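Local coordinates for protein CzcP cation efflux P1-ATPase (Ralstonia metallidurans, PDB 4U9R) that probably exports zinc and related metal ions in an ATP-driven manner, with the part here being its N-terminal metal-binding extension, a ferredoxin-like region, at residues D42-V45 and E46-L49; A66-D69 and S70-Q73; A81-S84 and L85-R89; E116-A119 and R120-S124. All coordinates share one frame; numbering follows the deposited sequence.

All four contacts are local, each made within one continuous run of chain, between residues a few positions apart, in a ferredoxin-like region. Interaction 1 is the buried one: an N-capped helix start whose cap and first-turn cysteine also hold a cadmium ion. Interaction 3 is another helix start, but at the surface, where a serine caps helix 85-102 and aliphatic side chains close over the turn. Interaction 2 has no long helix and relies on backbone carbonyls and a serine hydroxyl to fold the loop between two strands. Interaction 4, partly buried in helix 116-127, is dominated by arginines. Interactions 3 and 4 are on opposite sides of the chain's centre, with centres about 47 Å apart.

Interaction 1. Residues D42-V45 and E46-L49. With CD (cadmium ion), chain B.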
loop_
_atom_site.group_PDB
_atom_site.type_symbol
_atom_site.label_atom_id
_atom_site.label_comp_id
_atom_site.label_asym_id
_atom_site.label_seq_id
_atom_site.Cartn_x
_atom_site.Cartn_y
_atom_site.Cartn_z
ATOM N N ASP A 42 0.694 -3.990 3.332
ATOM C CA ASP A 42 0.633 -3.586 1.910
ATOM C C ASP A 42 1.885 -2.746 1.630
ATOM O O ASP A 42 2.313 -1.979 2.487
ATOM C CB ASP A 42 -0.685 -2.840 1.622
ATOM C CG ASP A 42 -0.780 -2.276 0.175
ATOM O OD1 ASP A 42 -0.135 -1.282 -0.095
ATOM O OD2 ASP A 42 -1.523 -2.788 -0.687
ATOM N N PRO A 43 2.506 -2.932 0.460
ATOM C CA PRO A 43 3.770 -2.291 0.154
ATOM C C PRO A 43 3.722 -0.764 0.045
ATOM O O PRO A 43 4.780 -0.135 -0.073
ATOM C CB PRO A 43 4.162 -2.904 -1.196
ATOM C CG PRO A 43 2.903 -3.411 -1.775
ATOM C CD PRO A 43 2.089 -3.856 -0.618
ATOM N N CYS A 44 2.519 -0.197 0.055
ATOM C CA CYS A 44 2.336 1.236 0.146
ATOM C C CYS A 44 2.983 1.797 1.445
ATOM O O CYS A 44 3.610 2.835 1.422
ATOM C CB CYS A 44 0.838 1.603 0.035
ATOM S SG CYS A 44 0.395 1.916 -1.677
ATOM N N VAL A 45 2.851 1.088 2.553
ATOM C CA VAL A 45 3.464 1.487 3.814
ATOM C C VAL A 45 4.985 1.621 3.701
ATOM O O VAL A 45 5.559 2.632 4.164
ATOM C CB VAL A 45 3.098 0.518 4.955
ATOM C CG1 VAL A 45 3.818 0.923 6.241
ATOM C CG2 VAL A 45 1.599 0.538 5.186
ATOM N N GLU A 46 5.615 0.628 3.068
ATOM C CA GLU A 46 7.072 0.623 2.754
ATOM C C GLU A 46 7.451 1.687 1.745
ATOM O O GLU A 46 8.529 2.301 1.850
ATOM C CB GLU A 46 7.529 -0.750 2.190
ATOM C CG GLU A 46 9.033 -0.876 1.895
ATOM C CD GLU A 46 9.408 -2.049 0.959
ATOM O OE1 GLU A 46 10.101 -2.998 1.402
ATOM O OE2 GLU A 46 9.028 -2.021 -0.236
ATOM N N ARG A 47 6.619 1.884 0.730
ATOM C CA ARG A 47 6.886 2.981 -0.207
ATOM C C ARG A 47 6.989 4.312 0.557
ATOM O O ARG A 47 7.929 5.083 0.364
ATOM C CB ARG A 47 5.810 3.108 -1.272
ATOM C CG ARG A 47 6.111 2.364 -2.551
ATOM C CD ARG A 47 5.030 2.567 -3.633
ATOM N NE ARG A 47 5.001 1.405 -4.527
ATOM C CZ ARG A 47 4.125 0.395 -4.479
ATOM N NH1 ARG A 47 3.088 0.394 -3.648
ATOM N NH2 ARG A 47 4.267 -0.614 -5.325
ATOM N N LEU A 48 6.010 4.558 1.419
ATOM C CA LEU A 48 5.946 5.781 2.211
ATOM C C LEU A 48 7.167 5.899 3.102
ATOM O O LEU A 48 7.857 6.902 3.077
ATOM C CB LEU A 48 4.675 5.808 3.048
ATOM C CG LEU A 48 4.462 6.953 4.041
ATOM C CD1 LEU A 48 4.638 8.283 3.376
ATOM C CD2 LEU A 48 3.050 6.877 4.597
ATOM N N LEU A 49 7.449 4.862 3.873
ATOM C CA LEU A 49 8.579 4.905 4.797
ATOM C C LEU A 49 9.907 5.058 4.082
ATOM O O LEU A 49 10.704 5.881 4.484
ATOM C CB LEU A 49 8.635 3.678 5.696
ATOM C CG LEU A 49 7.508 3.481 6.714
ATOM C CD1 LEU A 49 7.654 2.121 7.393
ATOM C CD2 LEU A 49 7.526 4.554 7.733
HETATM CD CD CD B . -0.642 -0.441 -1.956
#
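Cys-44 and Arg-47 meet where helix 43-53 of the ferredoxin-like fold begins, beside a bound cadmium ion. The metal takes Cys-44 SG at 2.6 Å and Asp-42 OD1 at 2.1 Å; His-105 and Glu-146 complete its shell, so the site joins this helix start to the sheet of strands 103-109 and 142-148. Asp-42 is also the N-cap: OD1 accepts from Cys-44 N at 2.9 Å, met on the anti side of the carboxylate and 28° out of its plane. One oxygen thus serves both metal and helix end, and the cap bond restrains the carboxylate that binds the metal. The torsion of Asp-42 contributes, since CG lies trans to the backbone N (chi1 175°) and the carboxylate swings back over the first turn.

Further out, the extended chain of Arg-47 runs back along the helix and brings NH1 within 3.7 Å of Cys-44 SG, with the sulfur near the guanidinium plane at its edge. The stronger polar partner of NH1 is Glu-146, itself a cadmium ligand, which makes Arg-47 a second-shell residue. Its positive charge may offset the negative charge of the ligands gathered at the ion. Helix 85-102 supports this side through Ile-99, which touches both Cys-44 and Arg-47.

The turn itself is tied by regular helical bonds, Arg-47 N to Pro-43 O at 2.8 Å and Leu-48 N to Cys-44 O at 3.0 Å. On the flank facing strand 58-64, Val-45 and Leu-49 run alongside each other in the same direction, with Val-45 CG1 4.2 Å from Leu-49 CD1.

Interaction 2. Residues A66-D69 and S70-Q73; sequences ANVD and SDSQ
Ala-66 and Ser-72 come back to one another across a tight loop, their CA atoms 4.5 Å apart, in the connection of the beta hairpin formed by strands 58-64 and 73-78. The backbone between them folds through two overlapping turns. Val-68 O accepts from Asp-71 N at 2.9 Å, closing a four-residue turn whose middle residues, Asp-69 and Ser-70, have the torsions of a type I turn. One residue later, Asp-69 O accepts from Ser-72 N at 3.0 Å, which continues the same winding as a short piece of 3-10 character.

The side chain of Ser-72 is the hub. With OG placed trans to the carbonyl carbon (chi1 -68°), the hydroxyl lies between two backbone groups: it donates to Asp-69 O at 2.8 Å and accepts from Ala-66 N at 3.0 Å, the latter bond almost straight at 175°. Asp-69 O therefore receives two donors from one residue; the hydroxyl lies 21° from the carbonyl plane, whereas the amide sits well above it.

Beside this network the methyl of Ala-66 presses against the backbone of Asp-71, CB to C 3.3 Å, and also touches its side chain, CB to CB 3.6 Å. The carboxylate of Asp-69 goes to Ser-40, whose backbone N donates to OD2, linking the loop to the segment just ahead of helix 43-53. A backbone bond from Ser-72 to Ile-30 ties it to helix 30-33 as well.

Because a single buried hydroxyl both gives and receives, it pins the two ends of the loop together and satisfies backbone polar groups there.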
loop_
_atom_site.group_PDB
_atom_site.type_symbol
_atom_site.label_atom_id
_atom_site.label_comp_id
_atom_site.label_asym_id
_atom_site.label_seq_id
_atom_site.Cartn_x
_atom_site.Cartn_y
_atom_site.Cartn_z
ATOM N N ALA A 66 -0.563 -1.793 15.733
ATOM C CA ALA A 66 -1.719 -1.951 16.617
ATOM C C ALA A 66 -2.337 -3.341 16.456
ATOM O O ALA A 66 -2.349 -3.905 15.352
ATOM C CB ALA A 66 -2.756 -0.880 16.336
ATOM N N ASN A 67 -2.842 -3.882 17.566
ATOM C CA ASN A 67 -3.543 -5.173 17.573
ATOM C C ASN A 67 -4.765 -5.125 16.660
ATOM O O ASN A 67 -5.011 -6.054 15.884
ATOM C CB ASN A 67 -3.963 -5.543 18.994
ATOM C CG ASN A 67 -2.774 -5.756 19.915
ATOM O OD1 ASN A 67 -2.040 -6.735 19.780
ATOM N ND2 ASN A 67 -2.582 -4.840 20.860
ATOM N N VAL A 68 -5.519 -4.032 16.766
ATOM C CA VAL A 68 -6.491 -3.657 15.745
ATOM C C VAL A 68 -5.705 -2.921 14.654
ATOM O O VAL A 68 -5.285 -1.778 14.851
ATOM C CB VAL A 68 -7.600 -2.747 16.313
ATOM C CG1 VAL A 68 -8.645 -2.447 15.240
ATOM C CG2 VAL A 68 -8.241 -3.386 17.540
ATOM N N ASP A 69 -5.503 -3.574 13.510
ATOM C CA ASP A 69 -4.521 -3.113 12.517
ATOM C C ASP A 69 -4.692 -1.653 12.068
ATOM O O ASP A 69 -3.698 -0.962 11.829
ATOM C CB ASP A 69 -4.513 -4.025 11.283
ATOM C CG ASP A 69 -3.253 -3.857 10.448
ATOM O OD1 ASP A 69 -2.151 -4.014 11.020
ATOM O OD2 ASP A 69 -3.361 -3.569 9.229
ATOM N N SER A 70 -5.936 -1.183 11.971
ATOM C CA SER A 70 -6.215 0.187 11.501
ATOM C C SER A 70 -5.977 1.302 12.551
ATOM O O SER A 70 -6.323 2.473 12.313
ATOM C CB SER A 70 -7.646 0.268 10.958
ATOM O OG SER A 70 -8.571 -0.061 11.973
ATOM N N ASP A 71 -5.421 0.927 13.708
ATOM C CA ASP A 71 -4.876 1.876 14.676
ATOM C C ASP A 71 -3.339 1.845 14.661
ATOM O O ASP A 71 -2.690 2.392 15.565
ATOM C CB ASP A 71 -5.377 1.552 16.089
ATOM C CG ASP A 71 -6.873 1.784 16.253
ATOM O OD1 ASP A 71 -7.624 1.723 15.246
ATOM O OD2 ASP A 71 -7.295 2.022 17.404
ATOM N N SER A 72 -2.760 1.173 13.668
ATOM C CA SER A 72 -1.313 1.203 13.477
ATOM C C SER A 72 -0.900 2.611 13.067
ATOM O O SER A 72 -1.588 3.266 12.309
ATOM C CB SER A 72 -0.892 0.220 12.391
ATOM O OG SER A 72 -1.111 -1.105 12.834
ATOM N N GLN A 73 0.248 3.049 13.541
ATOM C CA GLN A 73 0.736 4.359 13.194
ATOM C C GLN A 73 2.065 4.305 12.461
ATOM O O GLN A 73 2.741 3.253 12.418
ATOM C CB GLN A 73 0.932 5.163 14.482
ATOM C CG GLN A 73 -0.354 5.398 15.261
ATOM C CD GLN A 73 -0.094 6.144 16.553
ATOM O OE1 GLN A 73 0.686 5.702 17.397
ATOM N NE2 GLN A 73 -0.714 7.287 16.692
#

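Interaction 3. Residues A81-S84 and L85-R89; sequences AAIS and LARIR
Arg-87 reaches back to Ser-84 and Ile-83 at the start of helix 85-102. Its CB sits 3.2 Å from Ser-84 OG, the capping oxygen. The next atom, CG, lies against the ethyl arm of Ile-83, 3.4 Å from CG1 and 3.5 Å from CD1, and the two side chains cross at about a right angle. Beyond CG the chain bends (chi2 63°) and carries CD, NE and the guanidinium away from this turn, so of the side chain just CB and CG take part.

Ser-84 is the N-cap. Its OG accepts from Arg-87 N at 3.2 Å, placed there by a chi1 of 67° that turns the hydroxyl over the first turn. Ser-84 O then takes Ile-88 N at 3.0 Å in the first regular helical bond.

Ile-83, the residue before the cap, also touches Ile-88, the fourth residue of the helix, CD1 to CB 4.2 Å; this pairing is the hydrophobic staple. Both isoleucines rest on Tyr-78 of strand 73-78. Cap and staple work together: the serine satisfies an amide the helix start cannot, and the flanking aliphatic groups shield that end while joining it to the sheet.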
loop_
_atom_site.group_PDB
_atom_site.type_symbol
_atom_site.label_atom_id
_atom_site.label_comp_id
_atom_site.label_asym_id
_atom_site.label_seq_id
_atom_site.Cartn_x
_atom_site.Cartn_y
_atom_site.Cartn_z
ATOM N N ALA A 81 16.578 20.884 14.379
ATOM C CA ALA A 81 17.507 21.925 13.929
ATOM C C ALA A 81 17.584 21.930 12.415
ATOM O O ALA A 81 17.879 22.945 11.811
ATOM C CB ALA A 81 18.894 21.717 14.531
ATOM N N ALA A 82 17.289 20.781 11.813
ATOM C CA ALA A 82 17.329 20.598 10.373
ATOM C C ALA A 82 15.986 20.827 9.695
ATOM O O ALA A 82 15.941 21.096 8.489
ATOM C CB ALA A 82 17.830 19.194 10.069
ATOM N N ILE A 83 14.880 20.679 10.427
ATOM C CA ILE A 83 13.555 20.793 9.798
ATOM C C ILE A 83 12.510 21.120 10.831
ATOM O O ILE A 83 12.578 20.629 11.959
ATOM C CB ILE A 83 13.217 19.485 9.052
ATOM C CG1 ILE A 83 11.973 19.637 8.181
ATOM C CG2 ILE A 83 13.075 18.307 10.020
ATOM C CD1 ILE A 83 11.927 18.589 7.093
ATOM N N SER A 84 11.565 21.984 10.481
ATOM C CA SER A 84 10.541 22.374 11.418
ATOM C C SER A 84 9.490 21.264 11.521
ATOM O O SER A 84 9.399 20.414 10.634
ATOM C CB SER A 84 9.905 23.671 10.971
ATOM O OG SER A 84 9.166 23.518 9.777
ATOM N N LEU A 85 8.697 21.272 12.579
ATOM C CA LEU A 85 7.617 20.311 12.689
ATOM C C LEU A 85 6.624 20.452 11.529
ATOM O O LEU A 85 6.228 19.468 10.907
ATOM C CB LEU A 85 6.902 20.459 14.015
ATOM C CG LEU A 85 5.630 19.621 14.157
ATOM C CD1 LEU A 85 5.809 18.140 13.836
ATOM C CD2 LEU A 85 5.122 19.797 15.573
ATOM N N ALA A 86 6.218 21.677 11.250
ATOM C CA ALA A 86 5.319 21.968 10.122
ATOM C C ALA A 86 5.754 21.340 8.811
ATOM O O ALA A 86 4.958 20.776 8.079
ATOM C CB ALA A 86 5.240 23.483 9.922
ATOM N N ARG A 87 7.036 21.454 8.540
ATOM C CA ARG A 87 7.656 20.974 7.324
ATOM C C ARG A 87 7.824 19.431 7.310
ATOM O O ARG A 87 7.543 18.793 6.297
ATOM C CB ARG A 87 9.013 21.698 7.157
ATOM C CG ARG A 87 9.868 21.243 5.978
ATOM C CD ARG A 87 9.203 21.491 4.633
ATOM N NE ARG A 87 9.822 20.704 3.570
ATOM C CZ ARG A 87 10.865 21.093 2.832
ATOM N NH1 ARG A 87 11.446 22.281 3.023
ATOM N NH2 ARG A 87 11.335 20.277 1.891
ATOM N N ILE A 88 8.226 18.809 8.422
ATOM C CA ILE A 88 8.287 17.348 8.426
ATOM C C ILE A 88 6.872 16.767 8.259
ATOM O O ILE A 88 6.654 15.873 7.436
ATOM C CB ILE A 88 9.112 16.748 9.590
ATOM C CG1 ILE A 88 9.304 15.251 9.402
ATOM C CG2 ILE A 88 8.444 16.940 10.916
ATOM C CD1 ILE A 88 9.920 14.838 8.093
ATOM N N ARG A 89 5.888 17.328 8.935
ATOM C CA ARG A 89 4.527 16.780 8.844
ATOM C C ARG A 89 3.946 16.930 7.406
ATOM O O ARG A 89 3.245 16.048 6.897
ATOM C CB ARG A 89 3.625 17.424 9.894
ATOM C CG ARG A 89 2.180 16.962 9.834
ATOM C CD ARG A 89 1.317 17.586 10.922
ATOM N NE ARG A 89 1.276 19.040 10.798
ATOM C CZ ARG A 89 1.630 19.919 11.723
ATOM N NH1 ARG A 89 2.095 19.554 12.922
ATOM N NH2 ARG A 89 1.532 21.200 11.435
#

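Interaction 4. Residues E116-A119 and R120-S124; sequences ERRA and RTVAS
The guanidinium of Arg-117 has Arg-120 NH2 over one face, 3.0 Å above the plane and displaced toward the rim, and Thr-121 OG1 at its edge, near the plane. The two guanidinium planes are 34° apart, so this is a tilted approach and not a flat stack. The closest pair between the two groups, Arg-117 NH1 and Arg-120 NH2 at 3.1 Å, consists of two donors carrying like charge, a proximity that is probably unfavourable unless solvent or counter-ions offset it; both residues are exposed. Glu-116 is of the opposite sign, but its OE1 stays 5.5 Å from Arg-120 NE. A bend at chi2 (73°) curls Arg-117 back along the helix and delivers NH1 to Thr-121 OG1. The bond modelled there, 2.5 Å, is so short that its exact length is doubtful.

Arg-118 leaves in another direction. Val-122 CG2 lies over one face of its guanidinium, with CZ 4.5 Å away, and the group also makes a cation-pi contact with Trp-114, just ahead of the helix.

The backbone bonds are uneven. Arg-120 N to Glu-116 O, Thr-121 N to Arg-117 O and Val-122 N to Arg-118 O are all weak at 3.4 Å, while Ala-123 N reaches Ala-119 O at 2.8 Å, running nearly along the C=O axis. Thr-121 N also bonds Arg-118 O, at 3.2 Å and from above the carbonyl plane, an i to i+3 bond of 3-10 type.

Such i to i+3 and i to i+4 contacts are usual along an alpha-helix, here helix 116-127, which connects strands 103-109 and 132-137 in the split beta-alpha-beta unit of a ferredoxin-like fold, with strand 142-148 between them.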
loop_
_atom_site.group_PDB
_atom_site.type_symbol
_atom_site.label_atom_id
_atom_site.label_comp_id
_atom_site.label_asym_id
_atom_site.label_seq_id
_atom_site.Cartn_x
_atom_site.Cartn_y
_atom_site.Cartn_z
ATOM N N GLU A 116 -3.758 -24.685 -4.926
ATOM C CA GLU A 116 -2.413 -24.110 -5.021
ATOM C C GLU A 116 -1.898 -23.905 -6.444
ATOM O O GLU A 116 -1.353 -22.853 -6.782
ATOM C CB GLU A 116 -1.394 -25.061 -4.370
ATOM C CG GLU A 116 0.063 -24.915 -4.814
ATOM C CD GLU A 116 0.726 -23.631 -4.340
ATOM O OE1 GLU A 116 0.170 -22.536 -4.577
ATOM O OE2 GLU A 116 1.821 -23.718 -3.741
ATOM N N ARG A 117 -2.117 -24.923 -7.268
ATOM C CA ARG A 117 -1.811 -24.899 -8.694
ATOM C C ARG A 117 -2.628 -23.852 -9.487
ATOM O O ARG A 117 -2.049 -22.965 -10.123
ATOM C CB ARG A 117 -2.022 -26.316 -9.259
ATOM C CG ARG A 117 -1.802 -26.486 -10.752
ATOM C CD ARG A 117 -0.335 -26.439 -11.149
ATOM N NE ARG A 117 -0.210 -26.244 -12.592
ATOM C CZ ARG A 117 -0.390 -25.080 -13.218
ATOM N NH1 ARG A 117 -0.698 -23.977 -12.537
ATOM N NH2 ARG A 117 -0.265 -25.013 -14.538
ATOM N N ARG A 118 -3.957 -23.958 -9.446
ATOM C CA ARG A 118 -4.840 -23.116 -10.275
ATOM C C ARG A 118 -4.673 -21.614 -9.973
ATOM O O ARG A 118 -4.553 -20.791 -10.889
ATOM C CB ARG A 118 -6.304 -23.570 -10.115
ATOM C CG ARG A 118 -7.388 -22.563 -10.493
ATOM C CD ARG A 118 -7.722 -22.532 -11.977
ATOM N NE ARG A 118 -8.911 -21.706 -12.229
ATOM C CZ ARG A 118 -9.297 -21.254 -13.424
ATOM N NH1 ARG A 118 -8.590 -21.544 -14.516
ATOM N NH2 ARG A 118 -10.398 -20.502 -13.528
ATOM N N ALA A 119 -4.661 -21.265 -8.689
ATOM C CA ALA A 119 -4.413 -19.885 -8.270
ATOM C C ALA A 119 -3.114 -19.353 -8.895
ATOM O O ALA A 119 -3.083 -18.251 -9.462
ATOM C CB ALA A 119 -4.356 -19.800 -6.747
ATOM N N ARG A 120 -2.065 -20.170 -8.826
ATOM C CA ARG A 120 -0.727 -19.773 -9.257
ATOM C C ARG A 120 -0.637 -19.435 -10.755
ATOM O O ARG A 120 0.261 -18.716 -11.173
ATOM C CB ARG A 120 0.274 -20.873 -8.896
ATOM C CG ARG A 120 1.708 -20.394 -8.753
ATOM C CD ARG A 120 2.684 -21.556 -8.623
ATOM N NE ARG A 120 2.382 -22.635 -9.566
ATOM C CZ ARG A 120 2.579 -22.584 -10.887
ATOM N NH1 ARG A 120 3.090 -21.499 -11.467
ATOM N NH2 ARG A 120 2.257 -23.631 -11.640
ATOM N N THR A 121 -1.561 -19.955 -11.556
ATOM C CA THR A 121 -1.603 -19.659 -12.988
ATOM C C THR A 121 -2.258 -18.304 -13.241
ATOM O O THR A 121 -1.739 -17.491 -14.016
ATOM C CB THR A 121 -2.382 -20.745 -13.763
ATOM O OG1 THR A 121 -1.719 -22.006 -13.610
ATOM C CG2 THR A 121 -2.491 -20.399 -15.252
ATOM N N VAL A 122 -3.409 -18.088 -12.603
ATOM C CA VAL A 122 -4.129 -16.807 -12.665
ATOM C C VAL A 122 -3.342 -15.663 -11.991
ATOM O O VAL A 122 -3.477 -14.504 -12.376
ATOM C CB VAL A 122 -5.541 -16.935 -12.040
ATOM C CG1 VAL A 122 -6.214 -15.576 -11.875
ATOM C CG2 VAL A 122 -6.402 -17.864 -12.892
ATOM N N ALA A 123 -2.527 -15.996 -10.992
ATOM C CA ALA A 123 -1.593 -15.039 -10.423
ATOM C C ALA A 123 -0.736 -14.401 -11.529
ATOM O O ALA A 123 -0.617 -13.173 -11.601
ATOM C CB ALA A 123 -0.712 -15.715 -9.381
ATOM N N SER A 124 -0.163 -15.240 -12.395
ATOM C CA SER A 124 0.682 -14.768 -13.497
ATOM C C SER A 124 -0.100 -14.004 -14.558
ATOM O O SER A 124 0.450 -13.116 -15.209
ATOM C CB SER A 124 1.432 -15.935 -14.159
ATOM O OG SER A 124 2.446 -16.447 -13.307
#